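PDB 3RFX: uronate dehydrogenase from Agrobacterium tumefaciens, which oxidises uronic acids such as glucuronate and galacturonate, with NAD as the electron acceptor. Local coordinates for residues Ser75-Phe80 / Val259-Phe264; Tyr117-Glu122 / Pro129-Gly134. The protein carries 1 engineered substitution. All blocks are in the same frame, centred on the assembly; numbering follows the deposited sequence.

Contact 1 of 2, residues Ser75-Phe80 / Val259-Phe264. With NAD (nicotinamide-adenine-dinucleotide), chain D.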
loop_
_atom_site.group_PDB
_atom_site.type_symbol
_atom_site.label_atom_id
_atom_site.label_comp_id
_atom_site.label_asym_id
_atom_site.label_seq_id
_atom_site.Cartn_x
_atom_site.Cartn_y
_atom_site.Cartn_z
ATOM N N SER A 75 20.694 -22.469 16.926
ATOM C CA SER A 75 19.698 -22.551 15.861
ATOM C C SER A 75 18.333 -23.026 16.363
ATOM O O SER A 75 17.307 -22.816 15.707
ATOM C CB SER A 75 20.199 -23.518 14.787
ATOM O OG SER A 75 20.602 -24.753 15.377
ATOM N N VAL A 76 18.331 -23.686 17.514
ATOM C CA VAL A 76 17.094 -24.191 18.101
ATOM C C VAL A 76 16.838 -23.492 19.422
ATOM O O VAL A 76 17.713 -22.790 19.936
ATOM C CB VAL A 76 17.163 -25.704 18.341
ATOM C CG1 VAL A 76 17.422 -26.432 17.031
ATOM C CG2 VAL A 76 18.243 -26.028 19.368
ATOM N N GLU A 77 15.645 -23.681 19.980
ATOM C CA GLU A 77 15.298 -23.000 21.218
ATOM C C GLU A 77 16.100 -23.574 22.381
ATOM O O GLU A 77 16.134 -24.787 22.584
ATOM C CB GLU A 77 13.791 -23.071 21.487
ATOM C CG GLU A 77 13.313 -22.197 22.641
ATOM C CD GLU A 77 13.371 -20.699 22.342
ATOM O OE1 GLU A 77 13.767 -20.330 21.211
ATOM O OE2 GLU A 77 12.992 -19.898 23.232
ATOM N N LYS A 78 16.755 -22.688 23.129
ATOM C CA LYS A 78 17.592 -23.081 24.258
ATOM C C LYS A 78 17.419 -22.050 25.348
ATOM O O LYS A 78 16.752 -21.036 25.135
ATOM C CB LYS A 78 19.066 -23.153 23.846
ATOM C CG LYS A 78 19.375 -24.266 22.878
ATOM C CD LYS A 78 20.816 -24.722 23.021
ATOM C CE LYS A 78 21.110 -25.953 22.166
ATOM N NZ LYS A 78 20.362 -27.149 22.630
ATOM N N PRO A 79 17.993 -22.312 26.533
ATOM C CA PRO A 79 17.944 -21.323 27.609
ATOM C C PRO A 79 18.669 -20.036 27.215
ATOM O O PRO A 79 19.579 -20.051 26.380
ATOM C CB PRO A 79 18.685 -22.019 28.759
ATOM C CG PRO A 79 18.478 -23.482 28.492
ATOM C CD PRO A 79 18.541 -23.604 26.993
ATOM N N PHE A 80 18.254 -18.940 27.833
ATOM C CA PHE A 80 18.768 -17.614 27.522
ATOM C C PHE A 80 20.288 -17.528 27.607
ATOM O O PHE A 80 20.925 -16.949 26.731
ATOM C CB PHE A 80 18.129 -16.581 28.454
ATOM C CG PHE A 80 18.556 -15.166 28.176
ATOM C CD1 PHE A 80 18.157 -14.525 27.016
ATOM C CD2 PHE A 80 19.349 -14.478 29.079
ATOM C CE1 PHE A 80 18.548 -13.218 26.754
ATOM C CE2 PHE A 80 19.742 -13.173 28.826
ATOM C CZ PHE A 80 19.338 -12.546 27.661
ATOM N N VAL A 259 6.440 -22.387 18.214
ATOM C CA VAL A 259 5.496 -21.593 19.000
ATOM C C VAL A 259 5.078 -22.322 20.291
ATOM O O VAL A 259 4.709 -21.684 21.287
ATOM C CB VAL A 259 4.232 -21.188 18.208
ATOM C CG1 VAL A 259 4.609 -20.416 16.940
ATOM C CG2 VAL A 259 3.380 -22.426 17.873
ATOM N N ASP A 260 5.138 -23.651 20.262
ATOM C CA ASP A 260 4.750 -24.476 21.411
ATOM C C ASP A 260 5.850 -24.558 22.486
ATOM O O ASP A 260 5.590 -25.016 23.609
ATOM C CB ASP A 260 4.400 -25.899 20.957
ATOM C CG ASP A 260 3.159 -25.959 20.080
ATOM O OD1 ASP A 260 2.278 -25.094 20.212
ATOM O OD2 ASP A 260 3.061 -26.896 19.264
ATOM N N ASN A 261 7.073 -24.143 22.151
ATOM C CA ASN A 261 8.159 -24.132 23.144
ATOM C C ASN A 261 7.859 -23.165 24.281
ATOM O O ASN A 261 7.409 -22.034 24.045
ATOM C CB ASN A 261 9.507 -23.732 22.518
ATOM C CG ASN A 261 10.084 -24.791 21.610
ATOM O OD1 ASN A 261 9.826 -25.984 21.774
ATOM N ND2 ASN A 261 10.907 -24.359 20.650
ATOM N N PRO A 262 8.121 -23.596 25.525
ATOM C CA PRO A 262 8.121 -22.682 26.667
ATOM C C PRO A 262 9.452 -21.927 26.680
ATOM O O PRO A 262 10.247 -22.097 25.760
ATOM C CB PRO A 262 8.049 -23.635 27.863
ATOM C CG PRO A 262 8.820 -24.841 27.398
ATOM C CD PRO A 262 8.537 -24.962 25.905
ATOM N N ILE A 263 9.681 -21.098 27.688
ATOM C CA ILE A 263 11.006 -20.535 27.903
ATOM C C ILE A 263 11.809 -21.611 28.628
ATOM O O ILE A 263 11.516 -21.924 29.779
ATOM C CB ILE A 263 10.949 -19.277 28.784
ATOM C CG1 ILE A 263 10.057 -18.216 28.140
ATOM C CG2 ILE A 263 12.361 -18.738 29.063
ATOM C CD1 ILE A 263 10.479 -17.852 26.722
ATOM N N PHE A 264 12.784 -22.206 27.952
ATOM C CA PHE A 264 13.576 -23.269 28.572
ATOM C C PHE A 264 14.558 -22.696 29.592
ATOM O O PHE A 264 15.070 -21.594 29.414
ATOM C CB PHE A 264 14.358 -24.058 27.526
ATOM C CG PHE A 264 13.499 -24.839 26.574
ATOM C CD1 PHE A 264 12.469 -25.644 27.039
ATOM C CD2 PHE A 264 13.752 -24.801 25.212
ATOM C CE1 PHE A 264 11.694 -26.381 26.153
ATOM C CE2 PHE A 264 12.984 -25.530 24.321
ATOM C CZ PHE A 264 11.951 -26.326 24.793
HETATM P PA NAD D . 23.793 -26.410 14.207
HETATM O O1A NAD D . 23.052 -26.172 15.745
HETATM O O2A NAD D . 23.572 -27.910 13.448
HETATM O O5B NAD D . 25.273 -25.579 13.884
HETATM C C5B NAD D . 25.617 -24.611 14.811
HETATM C C4B NAD D . 27.108 -24.542 15.147
HETATM O O4B NAD D . 27.478 -23.346 15.818
HETATM C C3B NAD D . 27.580 -25.687 15.931
HETATM O O3B NAD D . 28.367 -26.634 15.301
HETATM C C2B NAD D . 27.914 -25.145 17.257
HETATM O O2B NAD D . 28.887 -25.843 18.024
HETATM C C1B NAD D . 28.236 -23.725 16.949
HETATM N N9A NAD D . 28.137 -22.811 18.053
HETATM C C8A NAD D . 27.081 -22.700 18.983
HETATM N N7A NAD D . 27.459 -21.767 19.922
HETATM C C5A NAD D . 28.758 -21.322 19.593
HETATM C C6A NAD D . 29.613 -20.387 20.203
HETATM N N6A NAD D . 29.204 -19.726 21.393
HETATM N N1A NAD D . 30.855 -20.140 19.644
HETATM C C2A NAD D . 31.267 -20.793 18.502
HETATM N N3A NAD D . 30.397 -21.742 17.869
HETATM C C4A NAD D . 29.170 -21.979 18.437
HETATM O O3 NAD D . 22.900 -25.436 13.381
HETATM P PN NAD D . 22.520 -25.611 11.845
HETATM O O1N NAD D . 23.673 -26.215 11.063
HETATM O O2N NAD D . 21.288 -26.492 11.681
HETATM O O5D NAD D . 22.215 -24.170 11.271
HETATM O O HOH W 1 10.289 -20.369 23.450
HETATM O O HOH W 2 13.982 -20.777 25.753
HETATM O O HOH W 3 16.188 -19.111 29.748
#
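Phe264 turns the CD2-CE2 edge of its ring onto Glu77, and around this meeting a C-terminal loop closes on the Rossmann fold, at the loop between strand 67-70 and helix 80-100. Glu77 O meets that edge near the ring plane, 3.5 Å from Phe264 CD2, while Glu77 CG packs obliquely on CD2 and CE2 from above the plane, 3.7 Å from Phe264 CD2. Over one face of the same ring stands Pro262 O from its own loop. Asn261 reaches the base of the glutamate from the other segment, its ND2 3.3 Å from Glu77 CB, a packing contact.

With CG opposite the backbone N (chi1 -171°) and a bend at chi2 (70°), Glu77 leaves its methylenes against CD2 and CE2 while the carboxylate, 54° from the ring plane, looks past the ring. There the two oxygens take the backbone N-H groups of Leu135 and the engineered Ala136, so one loop residue grips the start of helix 135-154. Glu77 OE2 also accepts from a water that receives Phe264 N at 2.9 Å and donates to Lys78 O, so that solvent bridges the segments where no direct hydrogen bond does.

Pro79, at the N-cap position of helix 80-100, lies alongside the Phe264 backbone, its CA 3.4 Å from Phe264 O in a CA-H...O contact. A second water links that Phe264 O, 2.7 Å away, to Phe80 N, 2.8 Å away. The Phe80 ring stacks with Tyr92 of a second subunit, which places the contact close to a subunit interface. At the other end of 75-80, in the cofactor pocket, Ser75 has one hydroxyl proton for two NAD acceptors, O1A and the bridging O3, with OG 2.9 Å from O1A.

Contact 2 of 2, residues Tyr117-Glu122 / Pro129-Gly134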
loop_
_atom_site.group_PDB
_atom_site.type_symbol
_atom_site.label_atom_id
_atom_site.label_comp_id
_atom_site.label_asym_id
_atom_site.label_seq_id
_atom_site.Cartn_x
_atom_site.Cartn_y
_atom_site.Cartn_z
ATOM N N TYR A 117 5.456 -16.544 14.461
ATOM C CA TYR A 117 4.046 -16.459 14.877
ATOM C C TYR A 117 3.051 -16.053 13.785
ATOM O O TYR A 117 1.840 -16.048 14.031
ATOM C CB TYR A 117 3.858 -15.580 16.131
ATOM C CG TYR A 117 3.963 -16.370 17.427
ATOM C CD1 TYR A 117 2.914 -17.186 17.855
ATOM C CD2 TYR A 117 5.112 -16.321 18.205
ATOM C CE1 TYR A 117 3.006 -17.922 19.037
ATOM C CE2 TYR A 117 5.212 -17.047 19.399
ATOM C CZ TYR A 117 4.157 -17.846 19.802
ATOM O OH TYR A 117 4.255 -18.579 20.970
ATOM N N TYR A 118 3.528 -15.714 12.587
ATOM C CA TYR A 118 2.593 -15.451 11.484
ATOM C C TYR A 118 1.913 -16.749 11.068
ATOM O O TYR A 118 2.539 -17.807 11.084
ATOM C CB TYR A 118 3.304 -14.844 10.268
ATOM C CG TYR A 118 3.634 -13.372 10.421
ATOM C CD1 TYR A 118 2.677 -12.396 10.159
ATOM C CD2 TYR A 118 4.906 -12.963 10.817
ATOM C CE1 TYR A 118 2.967 -11.045 10.294
ATOM C CE2 TYR A 118 5.213 -11.606 10.948
ATOM C CZ TYR A 118 4.238 -10.659 10.689
ATOM O OH TYR A 118 4.529 -9.318 10.815
ATOM N N PRO A 119 0.628 -16.673 10.683
ATOM C CA PRO A 119 -0.104 -17.842 10.176
ATOM C C PRO A 119 0.482 -18.262 8.839
ATOM O O PRO A 119 0.988 -17.414 8.103
ATOM C CB PRO A 119 -1.527 -17.316 9.941
ATOM C CG PRO A 119 -1.574 -15.952 10.534
ATOM C CD PRO A 119 -0.176 -15.438 10.650
ATOM N N GLN A 120 0.396 -19.544 8.516
ATOM C CA GLN A 120 0.928 -20.046 7.252
ATOM C C GLN A 120 0.140 -19.543 6.049
ATOM O O GLN A 120 0.614 -19.623 4.919
ATOM C CB GLN A 120 0.981 -21.581 7.267
ATOM C CG GLN A 120 1.921 -22.104 8.339
ATOM C CD GLN A 120 2.151 -23.599 8.265
ATOM O OE1 GLN A 120 1.589 -24.302 7.411
ATOM N NE2 GLN A 120 2.983 -24.099 9.171
ATOM N N THR A 121 -1.055 -19.009 6.297
ATOM C CA THR A 121 -1.915 -18.526 5.221
ATOM C C THR A 121 -1.532 -17.125 4.738
ATOM O O THR A 121 -2.076 -16.630 3.751
ATOM C CB THR A 121 -3.384 -18.505 5.667
ATOM O OG1 THR A 121 -3.486 -17.789 6.903
ATOM C CG2 THR A 121 -3.887 -19.933 5.890
ATOM N N GLU A 122 -0.606 -16.481 5.439
ATOM C CA GLU A 122 -0.247 -15.101 5.117
ATOM C C GLU A 122 1.078 -15.032 4.347
ATOM O O GLU A 122 2.089 -15.551 4.804
ATOM C CB GLU A 122 -0.161 -14.271 6.400
ATOM C CG GLU A 122 0.122 -12.791 6.141
ATOM C CD GLU A 122 0.025 -11.938 7.400
ATOM O OE1 GLU A 122 -0.356 -12.469 8.470
ATOM O OE2 GLU A 122 0.329 -10.728 7.310
ATOM N N PRO A 129 6.722 -6.713 10.095
ATOM C CA PRO A 129 7.218 -6.611 11.474
ATOM C C PRO A 129 7.592 -7.995 12.013
ATOM O O PRO A 129 6.922 -8.984 11.672
ATOM C CB PRO A 129 6.017 -6.039 12.237
ATOM C CG PRO A 129 5.207 -5.321 11.186
ATOM C CD PRO A 129 5.369 -6.154 9.937
ATOM N N ALA A 130 8.646 -8.070 12.825
ATOM C CA ALA A 130 9.050 -9.348 13.409
ATOM C C ALA A 130 7.966 -9.914 14.333
ATOM O O ALA A 130 7.294 -9.171 15.045
ATOM C CB ALA A 130 10.360 -9.199 14.177
ATOM N N ARG A 131 7.807 -11.235 14.313
ATOM C CA ARG A 131 6.969 -11.924 15.295
ATOM C C ARG A 131 7.707 -13.182 15.726
ATOM O O ARG A 131 7.349 -14.284 15.332
ATOM C CB ARG A 131 5.581 -12.255 14.712
ATOM C CG ARG A 131 4.704 -10.991 14.519
ATOM C CD ARG A 131 3.272 -11.327 14.124
ATOM N NE ARG A 131 2.504 -11.977 15.190
ATOM C CZ ARG A 131 1.296 -12.511 15.005
ATOM N NH1 ARG A 131 0.729 -12.473 13.801
ATOM N NH2 ARG A 131 0.656 -13.088 16.012
ATOM N N PRO A 132 8.773 -13.004 16.521
ATOM C CA PRO A 132 9.669 -14.103 16.893
ATOM C C PRO A 132 8.938 -15.128 17.759
ATOM O O PRO A 132 8.096 -14.755 18.583
ATOM C CB PRO A 132 10.771 -13.421 17.718
ATOM C CG PRO A 132 10.531 -11.949 17.628
ATOM C CD PRO A 132 9.120 -11.726 17.175
ATOM N N ASP A 133 9.258 -16.402 17.571
ATOM C CA ASP A 133 8.502 -17.463 18.243
ATOM C C ASP A 133 9.188 -18.034 19.481
ATOM O O ASP A 133 8.715 -19.009 20.058
ATOM C CB ASP A 133 8.121 -18.575 17.261
ATOM C CG ASP A 133 9.318 -19.190 16.574
ATOM O OD1 ASP A 133 10.427 -19.175 17.147
ATOM O OD2 ASP A 133 9.147 -19.710 15.450
ATOM N N GLY A 134 10.290 -17.411 19.889
ATOM C CA GLY A 134 10.982 -17.776 21.116
ATOM C C GLY A 134 12.261 -16.962 21.249
ATOM O O GLY A 134 12.478 -16.027 20.475
#
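Arg131 lays its aliphatic chain across the face of the Tyr118 ring, joining two parts of the long connection between strand 105-111 and helix 135-154 of the Rossmann fold. The packing centres on a CH-pi contact, with Arg131 CD 3.7 Å from the Tyr118 ring centroid, over the face. A bend at chi3 (69°) lifts the guanidinium higher above the ring, its plane 72° from that of the ring; with Arg131 CZ 5.2 Å from the Tyr118 centroid, any cation-pi attraction is weak at most. One guanidinium face meets Tyr117 O, and NH2 forms a salt bridge with Asp152 of a second subunit.

Hydrogen bonds fix both ends of this packing. Tyr117 N donates to Arg131 O at 3.1 Å. The short bond from Tyr118 OH to Pro129 O, 2.6 Å, lies at the ring edge, so the tyrosine is packed over one face and held at its rim.

Contacts of the Tyr117 ring complete the set. Its CD2 comes to 3.4 Å from Pro132 O, which lies in the plane of the ring, and CE2 packs on Asp133 CA. Asp133 OD2 is hydrogen-bonded to His113 ND1, while Asp133 CB stays 3.9 Å from Tyr117 CD2.

How the contacts relate
From the N terminus, the chain first reaches 75-80, behind strand 67-70, which finds its partner only near the C terminus; contact 1 therefore closes a long loop holding much of the fold. Within that loop, after strand 105-111, contact 2 closes a short one between 117-122 and 129-134, leading into helix 135-154. The two contacts nest without crossing, and their centres lie about 16 Å apart. They also touch: Val259 O is 3.2 Å from Tyr117 OH, a probable hydrogen bond, and Glu77 OE2 packs on Gly134 CA. Cofactor-side loop, C-terminal loop and helix entry thus meet, and Lys153 of the second subunit bonds to both contacts.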